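Local coordinates for Lmo2125 protein (Listeria monocytogenes serovar 1/2a, PDB 5TU0), which binds maltose and probably delivers it, as a membrane-attached lipoprotein, to a transporter for uptake into the cell, at residues G198-T203 against K367-S372. The protein carries 2 engineered substitutions. Sequence-based numbering, arbitrary orientation.
Sequences GITYAT and KTPQPS. Engineered in segment 367-372: Pro371 (natural residue Gln).
Pro369 sets CB and CG of its ring against helix 193-208, among Ile199, Thr200 and Thr203. With 86 Å² covered, about half of the 175 Å² buried in all, this first-turn proline is the centre of the contact. Its apolar partner is the branch methyl of Ile199: CG2 lies 3.8 Å from Pro369 CB, the two side chains running past each other in opposite directions. A chi1 of -62° puts CG1 of Ile199 beside the backbone N and CG2 anti to it, where CG2 reaches Pro369 CB. Thr200 meets the proline crosswise, its OG1 3.5 Å from both CB and CG of Pro369, a van der Waals contact with carbon; the hydroxyl's hydrogen bond is to Val196 O, one turn back. Thr203 OG1, 4.2 Å from Pro369 CG, donates a hydrogen bond to Ile199 O (2.9 Å) from 41° above the carbonyl plane, and Thr203 N shares the same acceptor. Both threonines thus satisfy their hydroxyls locally while their side chains pack beside the proline. Helix 348-363 extends the apolar patch through Leu358 and Ala362 against Ile199. The arrangement is helix-on-helix packing, in which the N-terminal turn of the C-terminal helix 369-387 docks on helix 193-208 of a solute-binding-protein fold.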
loop_
_atom_site.group_PDB
_atom_site.type_symbol
_atom_site.label_atom_id
_atom_site.label_comp_id
_atom_site.label_asym_id
_atom_site.label_seq_id
_atom_site.Cartn_x
_atom_site.Cartn_y
_atom_site.Cartn_z
ATOM N N GLY A 198 -11.506 -3.683 17.256
ATOM C CA GLY A 198 -10.458 -2.805 16.723
ATOM C C GLY A 198 -10.833 -1.331 16.852
ATOM O O GLY A 198 -9.999 -0.498 17.263
ATOM N N ILE A 199 -12.095 -1.016 16.515
ATOM C CA ILE A 199 -12.586 0.337 16.606
ATOM C C ILE A 199 -12.525 0.788 18.071
ATOM O O ILE A 199 -12.095 1.907 18.351
ATOM C CB ILE A 199 -14.017 0.480 16.045
ATOM C CG1 ILE A 199 -14.047 0.117 14.549
ATOM C CG2 ILE A 199 -14.491 1.914 16.224
ATOM C CD1 ILE A 199 -15.445 -0.008 13.997
ATOM N N THR A 200 -12.926 -0.107 18.984
ATOM C CA THR A 200 -12.919 0.178 20.426
ATOM C C THR A 200 -11.501 0.477 20.918
ATOM O O THR A 200 -11.300 1.423 21.673
ATOM C CB THR A 200 -13.548 -0.990 21.231
ATOM O OG1 THR A 200 -14.878 -1.224 20.758
ATOM C CG2 THR A 200 -13.612 -0.681 22.731
ATOM N N TYR A 201 -10.531 -0.329 20.490
ATOM C CA TYR A 201 -9.133 -0.112 20.848
ATOM C C TYR A 201 -8.627 1.247 20.333
ATOM O O TYR A 201 -7.982 2.019 21.079
ATOM C CB TYR A 201 -8.241 -1.245 20.339
ATOM C CG TYR A 201 -6.843 -1.100 20.821
ATOM C CD1 TYR A 201 -6.514 -1.379 22.160
ATOM C CD2 TYR A 201 -5.828 -0.642 19.971
ATOM C CE1 TYR A 201 -5.226 -1.221 22.617
ATOM C CE2 TYR A 201 -4.526 -0.483 20.435
ATOM C CZ TYR A 201 -4.232 -0.778 21.747
ATOM O OH TYR A 201 -2.936 -0.605 22.211
ATOM N N ALA A 202 -8.937 1.558 19.087
ATOM C CA ALA A 202 -8.543 2.855 18.507
ATOM C C ALA A 202 -9.126 4.034 19.290
ATOM O O ALA A 202 -8.442 5.027 19.539
ATOM C CB ALA A 202 -8.953 2.945 17.038
ATOM N N THR A 203 -10.391 3.898 19.682
ATOM C CA THR A 203 -11.092 4.938 20.389
ATOM C C THR A 203 -10.397 5.256 21.724
ATOM O O THR A 203 -10.382 6.419 22.141
ATOM C CB THR A 203 -12.581 4.548 20.559
ATOM O OG1 THR A 203 -13.179 4.386 19.248
ATOM C CG2 THR A 203 -13.359 5.597 21.309
ATOM N N LYS A 367 -20.424 8.614 18.751
ATOM C CA LYS A 367 -21.179 7.374 18.792
ATOM C C LYS A 367 -20.290 6.345 19.471
ATOM O O LYS A 367 -19.061 6.480 19.475
ATOM C CB LYS A 367 -21.486 6.854 17.374
ATOM C CG LYS A 367 -22.427 7.687 16.522
ATOM C CD LYS A 367 -22.569 7.078 15.114
ATOM C CE LYS A 367 -23.321 7.995 14.171
ATOM N NZ LYS A 367 -23.548 7.371 12.833
ATOM N N THR A 368 -20.884 5.297 20.017
ATOM C CA THR A 368 -20.075 4.199 20.536
ATOM C C THR A 368 -19.627 3.374 19.317
ATOM O O THR A 368 -20.208 3.514 18.232
ATOM C CB THR A 368 -20.820 3.363 21.581
ATOM O OG1 THR A 368 -22.059 2.924 21.043
ATOM C CG2 THR A 368 -21.073 4.213 22.821
ATOM N N PRO A 369 -18.585 2.536 19.478
ATOM C CA PRO A 369 -18.045 1.777 18.345
ATOM C C PRO A 369 -19.021 0.886 17.547
ATOM O O PRO A 369 -18.946 0.862 16.311
ATOM C CB PRO A 369 -16.939 0.942 19.003
ATOM C CG PRO A 369 -16.450 1.814 20.103
ATOM C CD PRO A 369 -17.713 2.419 20.660
ATOM N N GLN A 370 -19.925 0.176 18.233
ATOM C CA GLN A 370 -20.881 -0.714 17.538
ATOM C C GLN A 370 -21.822 0.031 16.536
ATOM O O GLN A 370 -21.865 -0.336 15.352
ATOM C CB GLN A 370 -21.674 -1.565 18.545
ATOM C CG GLN A 370 -22.563 -2.622 17.908
ATOM C CD GLN A 370 -21.780 -3.774 17.320
ATOM O OE1 GLN A 370 -20.910 -4.329 17.974
ATOM N NE2 GLN A 370 -22.099 -4.151 16.097
ATOM N N PRO A 371 -22.586 1.053 17.000
ATOM C CA PRO A 371 -23.445 1.795 16.051
ATOM C C PRO A 371 -22.649 2.584 15.028
ATOM O O PRO A 371 -23.128 2.796 13.922
ATOM C CB PRO A 371 -24.249 2.740 16.941
ATOM C CG PRO A 371 -23.516 2.794 18.230
ATOM C CD PRO A 371 -22.832 1.476 18.388
ATOM N N SER A 372 -21.450 3.024 15.388
ATOM C CA SER A 372 -20.609 3.742 14.434
ATOM C C SER A 372 -20.336 2.826 13.229
ATOM O O SER A 372 -20.448 3.251 12.066
ATOM C CB SER A 372 -19.304 4.175 15.081
ATOM O OG SER A 372 -18.525 4.973 14.195
#